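PDB 3CBW: YdhT protein from Bacillus subtilis, which catalyses the random internal hydrolysis of beta-1,4-mannosidic linkages in mannan, galactomannan and glucomannan. Local coordinates for residues L42-M56 with S69-W81. The protein carries 3 engineered substitutions. Residues are numbered along the deposited sequence; the frame is centred on the assembly and turned at random.
Sequences LSGAFGGYSHDTFSM and SPAIYGCDYARGW
The ring of Y73 leans across the hollow left by G47, its CZ 3.5 Å from G47 CA, where a beta-carbon would clash: an instance of a missing side chain making room for a neighbouring strand's ring. With CG roughly anti to the backbone N (chi1 -152°), the phenol reaches the turn after strand 44-49, its OH donating in the carbonyl plane to a lone pair of S55 O, 2.7 Å away. F54 and M56 flank the same ring obliquely, M56 SD reaching Y73 CE2 at 3.7 Å as a Met-aromatic contact. Replacing Y73 with an alanine is likely to leave S55 O without its hydroxyl donor and open a gap between G47, F54 and M56.

Parallel backbone bonds from I72 N-S43 O to S50 N-D76 O hold the strands in register, shifted by one at the G47-G48 beta bulge. G74, lacking a side chain, leaves room for F46, whose CD1 lies 3.8 Å from G74 O. Beyond the bulge, Y49 lies alongside D76 (CD1 to CB 3.5 Å), and the W81 edge meets its face in a T-shaped pair, planes at 85°. D76 OD2 is hydrogen-bonded to H114, a probable substrate binder by similarity, consistent with a second-shell role.

This is a right-handed beta-alpha-beta crossover of the TIM barrel: helix 57-66 covers A45 and Y73, strands 301-306 and 108-114 extend the sheet beyond 41-49 and 72-79, and the C75-C95 disulfide leads towards helix 96-104.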
ATOM      1  N   LEU A  42       1.859   1.713  13.419  1.00  7.95           N
ATOM      2  CA  LEU A  42       2.392   2.885  12.738  1.00  8.35           C
ATOM      3  C   LEU A  42       1.269   3.733  12.154  1.00  8.31           C
ATOM      4  O   LEU A  42       0.365   3.212  11.510  1.00  8.36           O
ATOM      5  CB  LEU A  42       3.352   2.497  11.615  1.00  8.36           C
ATOM      6  CG  LEU A  42       4.818   2.309  11.998  1.00  8.78           C
ATOM      7  CD1 LEU A  42       4.985   1.125  12.926  1.00  9.74           C
ATOM      8  CD2 LEU A  42       5.667   2.117  10.761  1.00  9.64           C
ATOM      9  N   SER A  43       1.342   5.040  12.358  1.00  8.12           N
ATOM     10  CA  SER A  43       0.477   5.963  11.636  1.00  7.81           C
ATOM     11  C   SER A  43       0.962   6.120  10.198  1.00  7.39           C
ATOM     12  O   SER A  43       2.118   5.830   9.872  1.00  8.31           O
ATOM     13  CB  SER A  43       0.453   7.306  12.349  1.00  8.22           C
ATOM     14  OG  SER A  43       1.771   7.817  12.420  1.00  8.94           O
ATOM     15  N   GLY A  44       0.073   6.594   9.342  1.00  7.69           N
ATOM     16  CA  GLY A  44       0.390   6.726   7.935  1.00  7.26           C
ATOM     17  C   GLY A  44      -0.557   7.676   7.271  1.00  7.37           C
ATOM     18  O   GLY A  44      -1.720   7.816   7.671  1.00  7.66           O
ATOM     19  N   ALA A  45      -0.052   8.315   6.224  1.00  7.41           N
ATOM     20  CA  ALA A  45      -0.866   9.202   5.407  1.00  8.13           C
ATOM     21  C   ALA A  45      -0.434   9.148   3.959  1.00  8.33           C
ATOM     22  O   ALA A  45       0.749   9.029   3.664  1.00  8.37           O
ATOM     23  CB  ALA A  45      -0.755  10.624   5.898  1.00  8.68           C
ATOM     24  N   PHE A  46      -1.405   9.238   3.059  1.00  8.37           N
ATOM     25  CA  PHE A  46      -1.155   9.374   1.635  1.00  8.76           C
ATOM     26  C   PHE A  46      -0.782  10.819   1.321  1.00  8.89           C
ATOM     27  O   PHE A  46      -1.499  11.751   1.688  1.00  9.96           O
ATOM     28  CB  PHE A  46      -2.401   8.978   0.857  1.00  9.10           C
ATOM     29  CG  PHE A  46      -2.238   9.034  -0.633  1.00  8.82           C
ATOM     30  CD1 PHE A  46      -1.208   8.333  -1.270  1.00  9.42           C
ATOM     31  CD2 PHE A  46      -3.129   9.764  -1.416  1.00  9.73           C
ATOM     32  CE1 PHE A  46      -1.070   8.352  -2.656  1.00 10.14           C
ATOM     33  CE2 PHE A  46      -3.001   9.779  -2.805  1.00  9.90           C
ATOM     34  CZ  PHE A  46      -1.971   9.072  -3.420  1.00 10.34           C
ATOM     35  N   GLY A  47       0.345  11.003   0.645  1.00  9.03           N
ATOM     36  CA  GLY A  47       0.827  12.335   0.304  1.00  9.59           C
ATOM     37  C   GLY A  47       0.363  12.840  -1.045  1.00 10.03           C
ATOM     38  O   GLY A  47       0.475  14.038  -1.314  1.00 10.91           O
ATOM     39  N   GLY A  48      -0.114  11.935  -1.910  1.00  9.17           N
ATOM     40  CA  GLY A  48      -0.641  12.314  -3.216  1.00  9.54           C
ATOM     41  C   GLY A  48       0.009  11.586  -4.380  1.00  9.21           C
ATOM     42  O   GLY A  48       0.843  10.690  -4.199  1.00  9.52           O
ATOM     43  N   TYR A  49      -0.387  11.997  -5.581  1.00  8.90           N
ATOM     44  CA  TYR A  49       0.095  11.431  -6.841  1.00  9.01           C
ATOM     45  C   TYR A  49       1.279  12.229  -7.350  1.00  9.40           C
ATOM     46  O   TYR A  49       1.230  13.472  -7.411  1.00  9.72           O
ATOM     47  CB  TYR A  49      -1.031  11.454  -7.897  1.00  9.70           C
ATOM     48  CG  TYR A  49      -2.161  10.527  -7.540  1.00  9.91           C
ATOM     49  CD1 TYR A  49      -2.136   9.193  -7.955  1.00  9.99           C
ATOM     50  CD2 TYR A  49      -3.235  10.965  -6.761  1.00 10.14           C
ATOM     51  CE1 TYR A  49      -3.154   8.312  -7.602  1.00 10.82           C
ATOM     52  CE2 TYR A  49      -4.256  10.086  -6.402  1.00 10.57           C
ATOM     53  CZ  TYR A  49      -4.195   8.768  -6.828  1.00 10.82           C
ATOM     54  OH  TYR A  49      -5.198   7.906  -6.477  1.00 12.04           O
ATOM     55  N   SER A  50       2.339  11.527  -7.732  1.00  9.05           N
ATOM     56  CA  SER A  50       3.589  12.194  -8.112  1.00  9.81           C
ATOM     57  C   SER A  50       3.374  13.236  -9.225  1.00 10.16           C
ATOM     58  O   SER A  50       2.632  12.994 -10.181  1.00 10.51           O
ATOM     59  CB  SER A  50       4.615  11.151  -8.535  1.00  9.85           C
ATOM     60  OG  SER A  50       5.911  11.721  -8.610  1.00 10.34           O
ATOM     61  N   HIS A  51       4.042  14.384  -9.067  1.00 10.77           N
ATOM     62  CA  HIS A  51       3.873  15.580  -9.914  1.00 11.31           C
ATOM     63  C   HIS A  51       2.427  15.820 -10.343  1.00 11.49           C
ATOM     64  O   HIS A  51       2.099  15.873 -11.528  1.00 12.13           O
ATOM     65  CB  HIS A  51       4.792  15.575 -11.126  1.00 11.35           C
ATOM     66  CG  HIS A  51       4.918  16.927 -11.758  1.00 12.05           C
ATOM     67  ND1 HIS A  51       4.302  17.256 -12.948  1.00 13.78           N
ATOM     68  CD2 HIS A  51       5.535  18.052 -11.327  1.00 12.52           C
ATOM     69  CE1 HIS A  51       4.565  18.518 -13.238  1.00 13.99           C
ATOM     70  NE2 HIS A  51       5.302  19.027 -12.265  1.00 12.83           N
ATOM     71  N   ASP A  52       1.569  15.966  -9.352  1.00 11.54           N
ATOM     72  CA  ASP A  52       0.152  16.174  -9.595  1.00 11.80           C
ATOM     73  C   ASP A  52      -0.412  16.714  -8.297  1.00 11.58           C
ATOM     74  O   ASP A  52      -0.782  17.893  -8.214  1.00 11.40           O
ATOM     75  CB  ASP A  52      -0.538  14.867 -10.035  1.00 12.61           C
ATOM     76  CG  ASP A  52      -2.048  14.991 -10.091  1.00 14.25           C
ATOM     77  OD1 ASP A  52      -2.573  16.112 -10.272  1.00 15.53           O
ATOM     78  OD2 ASP A  52      -2.721  13.957  -9.932  1.00 16.96           O
ATOM     79  N   THR A  53      -0.467  15.861  -7.274  1.00 11.32           N
ATOM     80  CA  THR A  53      -0.927  16.290  -5.960  1.00 11.86           C
ATOM     81  C   THR A  53       0.053  15.937  -4.840  1.00 11.85           C
ATOM     82  O   THR A  53      -0.118  16.402  -3.716  1.00 13.10           O
ATOM     83  CB  THR A  53      -2.292  15.683  -5.599  1.00 11.48           C
ATOM     84  OG1 THR A  53      -2.195  14.249  -5.606  1.00 11.83           O
ATOM     85  CG2 THR A  53      -3.381  16.154  -6.571  1.00 12.66           C
ATOM     86  N   PHE A  54       1.066  15.115  -5.122  1.00 11.29           N
ATOM     87  CA  PHE A  54       2.012  14.746  -4.074  1.00 11.64           C
ATOM     88  C   PHE A  54       2.727  15.977  -3.528  1.00 12.42           C
ATOM     89  O   PHE A  54       3.218  16.808  -4.293  1.00 13.26           O
ATOM     90  CB  PHE A  54       3.073  13.755  -4.533  1.00 10.94           C
ATOM     91  CG  PHE A  54       4.001  13.370  -3.421  1.00 10.24           C
ATOM     92  CD1 PHE A  54       3.647  12.363  -2.534  1.00 10.88           C
ATOM     93  CD2 PHE A  54       5.186  14.074  -3.197  1.00 10.67           C
ATOM     94  CE1 PHE A  54       4.479  12.034  -1.473  1.00 10.35           C
ATOM     95  CE2 PHE A  54       6.023  13.747  -2.136  1.00 11.41           C
ATOM     96  CZ  PHE A  54       5.669  12.729  -1.280  1.00 10.46           C
ATOM     97  N   SER A  55       2.809  16.071  -2.208  1.00 13.45           N
ATOM     98  CA  SER A  55       3.618  17.098  -1.576  1.00 14.33           C
ATOM     99  C   SER A  55       3.770  16.726  -0.117  1.00 14.26           C
ATOM    100  O   SER A  55       3.216  15.727   0.338  1.00 14.46           O
ATOM    101  CB  SER A  55       2.938  18.456  -1.698  1.00 15.69           C
ATOM    102  OG  SER A  55       1.793  18.484  -0.884  1.00 16.32           O
ATOM    103  N   MET A  56       4.496  17.547   0.627  1.00 13.47           N
ATOM    104  CA  MET A  56       4.617  17.344   2.062  1.00 12.97           C
ATOM    105  C   MET A  56       3.485  17.995   2.838  1.00 12.55           C
ATOM    106  O   MET A  56       3.458  17.904   4.060  1.00 12.51           O
ATOM    107  CB  MET A  56       5.977  17.844   2.549  1.00 12.52           C
ATOM    108  CG  MET A  56       7.154  17.096   1.903  1.00 12.95           C
ATOM    109  SD  MET A  56       7.039  15.257   1.928  1.00 11.08           S
ATOM    110  CE  MET A  56       6.967  14.992   3.681  1.00 14.19           C
ATOM    111  N   SER A  69       3.940  13.554  13.277  1.00 13.19           N
ATOM    112  CA  SER A  69       3.899  13.265  11.842  1.00 12.30           C
ATOM    113  C   SER A  69       3.637  11.779  11.602  1.00 11.07           C
ATOM    114  O   SER A  69       4.047  10.950  12.411  1.00 10.27           O
ATOM    115  CB  SER A  69       5.215  13.652  11.168  1.00 13.01           C
ATOM    116  OG  SER A  69       5.482  15.031  11.328  1.00 15.06           O
ATOM    117  N   PRO A  70       2.983  11.434  10.471  1.00 10.12           N
ATOM    118  CA  PRO A  70       2.742  10.012  10.203  1.00  9.79           C
ATOM    119  C   PRO A  70       4.046   9.234  10.058  1.00  9.09           C
ATOM    120  O   PRO A  70       5.009   9.726   9.449  1.00  9.39           O
ATOM    121  CB  PRO A  70       1.972  10.019   8.875  1.00  9.80           C
ATOM    122  CG  PRO A  70       2.239  11.364   8.256  1.00 10.50           C
ATOM    123  CD  PRO A  70       2.436  12.307   9.416  1.00 10.20           C
ATOM    124  N   ALA A  71       4.101   8.036  10.631  1.00  8.74           N
ATOM    125  CA  ALA A  71       5.273   7.184  10.451  1.00  8.49           C
ATOM    126  C   ALA A  71       5.488   6.793   8.986  1.00  8.51           C
ATOM    127  O   ALA A  71       6.629   6.753   8.510  1.00  8.99           O
ATOM    128  CB  ALA A  71       5.197   5.954  11.338  1.00  8.80           C
ATOM    129  N   ILE A  72       4.396   6.507   8.276  1.00  8.09           N
ATOM    130  CA  ILE A  72       4.443   6.106   6.882  1.00  7.93           C
ATOM    131  C   ILE A  72       3.898   7.221   5.995  1.00  7.82           C
ATOM    132  O   ILE A  72       2.874   7.838   6.315  1.00  7.96           O
ATOM    133  CB  ILE A  72       3.614   4.826   6.677  1.00  7.79           C
ATOM    134  CG1 ILE A  72       4.247   3.678   7.467  1.00  8.59           C
ATOM    135  CG2 ILE A  72       3.487   4.480   5.179  1.00  8.46           C
ATOM    136  CD1 ILE A  72       3.338   2.487   7.633  1.00 10.47           C
ATOM    137  N   TYR A  73       4.602   7.503   4.895  1.00  7.70           N
ATOM    138  CA  TYR A  73       4.127   8.509   3.947  1.00  8.13           C
ATOM    139  C   TYR A  73       4.041   7.882   2.573  1.00  7.31           C
ATOM    140  O   TYR A  73       4.997   7.260   2.102  1.00  7.93           O
ATOM    141  CB  TYR A  73       5.020   9.739   3.941  1.00  9.46           C
ATOM    142  CG  TYR A  73       4.294  11.006   3.559  1.00  9.60           C
ATOM    143  CD1 TYR A  73       3.188  11.444   4.280  1.00 10.79           C
ATOM    144  CD2 TYR A  73       4.737  11.801   2.499  1.00 10.49           C
ATOM    145  CE1 TYR A  73       2.521  12.624   3.943  1.00 11.04           C
ATOM    146  CE2 TYR A  73       4.075  12.994   2.160  1.00 11.49           C
ATOM    147  CZ  TYR A  73       2.984  13.398   2.897  1.00 10.72           C
ATOM    148  OH  TYR A  73       2.328  14.579   2.604  1.00 12.05           O
ATOM    149  N   GLY A  74       2.872   8.031   1.946  1.00  7.77           N
ATOM    150  CA  GLY A  74       2.611   7.375   0.685  1.00  7.58           C
ATOM    151  C   GLY A  74       2.693   8.276  -0.524  1.00  8.10           C
ATOM    152  O   GLY A  74       2.333   9.460  -0.461  1.00  8.21           O
ATOM    153  N   CYS A  75       3.142   7.696  -1.638  1.00  8.45           N
ATOM    154  CA  CYS A  75       3.059   8.344  -2.951  1.00  9.12           C
ATOM    155  C   CYS A  75       2.510   7.342  -3.946  1.00  8.78           C
ATOM    156  O   CYS A  75       2.691   6.137  -3.785  1.00  9.55           O
ATOM    157  CB  CYS A  75       4.443   8.832  -3.415  1.00  9.99           C
ATOM    158  SG  CYS A  75       4.595   9.334  -5.216  1.00  9.93           S
ATOM    159  N   ASP A  76       1.843   7.835  -4.982  1.00  8.25           N
ATOM    160  CA  ASP A  76       1.412   6.963  -6.071  1.00  8.50           C
ATOM    161  C   ASP A  76       2.045   7.492  -7.346  1.00  8.22           C
ATOM    162  O   ASP A  76       1.883   8.652  -7.706  1.00  8.78           O
ATOM    163  CB  ASP A  76      -0.117   6.921  -6.130  1.00  8.64           C
ATOM    164  CG  ASP A  76      -0.648   5.824  -7.031  1.00  8.80           C
ATOM    165  OD1 ASP A  76      -0.303   5.795  -8.233  1.00  8.72           O
ATOM    166  OD2 ASP A  76      -1.454   5.009  -6.520  1.00  8.75           O
ATOM    167  N   TYR A  77       2.817   6.640  -8.007  1.00  8.04           N
ATOM    168  CA  TYR A  77       3.519   7.028  -9.221  1.00  8.91           C
ATOM    169  C   TYR A  77       2.604   7.167 -10.443  1.00  8.89           C
ATOM    170  O   TYR A  77       3.000   7.791 -11.443  1.00  9.78           O
ATOM    171  CB  TYR A  77       4.520   5.952  -9.596  1.00  9.14           C
ATOM    172  CG  TYR A  77       5.833   5.817  -8.851  1.00  8.40           C
ATOM    173  CD1 TYR A  77       6.376   6.838  -8.055  1.00  8.93           C
ATOM    174  CD2 TYR A  77       6.591   4.671  -9.042  1.00  8.67           C
ATOM    175  CE1 TYR A  77       7.635   6.681  -7.447  1.00  8.79           C
ATOM    176  CE2 TYR A  77       7.838   4.512  -8.464  1.00  8.94           C
ATOM    177  CZ  TYR A  77       8.360   5.511  -7.670  1.00  8.93           C
ATOM    178  OH  TYR A  77       9.611   5.317  -7.131  1.00  9.51           O
ATOM    179  N   ALA A  78       1.431   6.536 -10.414  1.00  8.45           N
ATOM    180  CA  ALA A  78       0.689   6.314 -11.654  1.00  9.31           C
ATOM    181  C   ALA A  78      -0.606   7.100 -11.707  1.00  9.16           C
ATOM    182  O   ALA A  78      -1.510   6.895 -10.893  1.00 10.00           O
ATOM    183  CB  ALA A  78       0.440   4.833 -11.864  1.00  9.75           C
ATOM    184  N   ARG A  79      -0.680   8.011 -12.679  1.00  9.60           N
ATOM    185  CA  ARG A  79      -1.848   8.829 -12.885  1.00 10.30           C
ATOM    186  C   ARG A  79      -2.642   8.204 -14.036  1.00 10.10           C
ATOM    187  O   ARG A  79      -2.684   8.730 -15.151  1.00 10.68           O
ATOM    188  CB  ARG A  79      -1.444  10.279 -13.182  1.00 10.89           C
ATOM    189  CG  ARG A  79      -0.747  11.029 -12.000  1.00 12.69           C
ATOM    190  CD  ARG A  79       0.764  10.733 -11.820  1.00 13.44           C
ATOM    191  NE  ARG A  79       1.454  10.812 -13.105  1.00 13.53           N
ATOM    192  CZ  ARG A  79       1.933  11.925 -13.662  1.00 13.59           C
ATOM    193  NH1 ARG A  79       1.899  13.092 -13.018  1.00 13.79           N
ATOM    194  NH2 ARG A  79       2.485  11.859 -14.866  1.00 14.95           N
ATOM    195  N   GLY A  80      -3.292   7.082 -13.745  1.00  9.98           N
ATOM    196  CA  GLY A  80      -3.822   6.200 -14.793  1.00 10.47           C
ATOM    197  C   GLY A  80      -5.065   6.671 -15.526  1.00 10.83           C
ATOM    198  O   GLY A  80      -5.528   5.988 -16.438  1.00 11.19           O
ATOM    199  N   TRP A  81      -5.609   7.813 -15.108  1.00 11.46           N
ATOM    200  CA  TRP A  81      -6.718   8.476 -15.814  1.00 12.25           C
ATOM    201  C   TRP A  81      -6.240   9.299 -17.013  1.00 12.74           C
ATOM    202  O   TRP A  81      -7.047   9.664 -17.865  1.00 13.20           O
ATOM    203  CB  TRP A  81      -7.507   9.382 -14.861  1.00 12.78           C
ATOM    204  CG  TRP A  81      -6.634  10.364 -14.135  1.00 13.33           C
ATOM    205  CD1 TRP A  81      -6.303  11.634 -14.529  1.00 13.65           C
ATOM    206  CD2 TRP A  81      -5.956  10.137 -12.896  1.00 13.53           C
ATOM    207  NE1 TRP A  81      -5.460  12.212 -13.602  1.00 13.94           N
ATOM    208  CE2 TRP A  81      -5.231  11.310 -12.593  1.00 14.18           C
ATOM    209  CE3 TRP A  81      -5.892   9.049 -12.008  1.00 13.69           C
ATOM    210  CZ2 TRP A  81      -4.462  11.433 -11.431  1.00 14.72           C
ATOM    211  CZ3 TRP A  81      -5.121   9.176 -10.856  1.00 14.07           C
ATOM    212  CH2 TRP A  81      -4.420  10.359 -10.584  1.00 14.13           C
TER
HETATM  213  O   HOH W   1       2.952  15.448 -14.532  1.00 19.99           O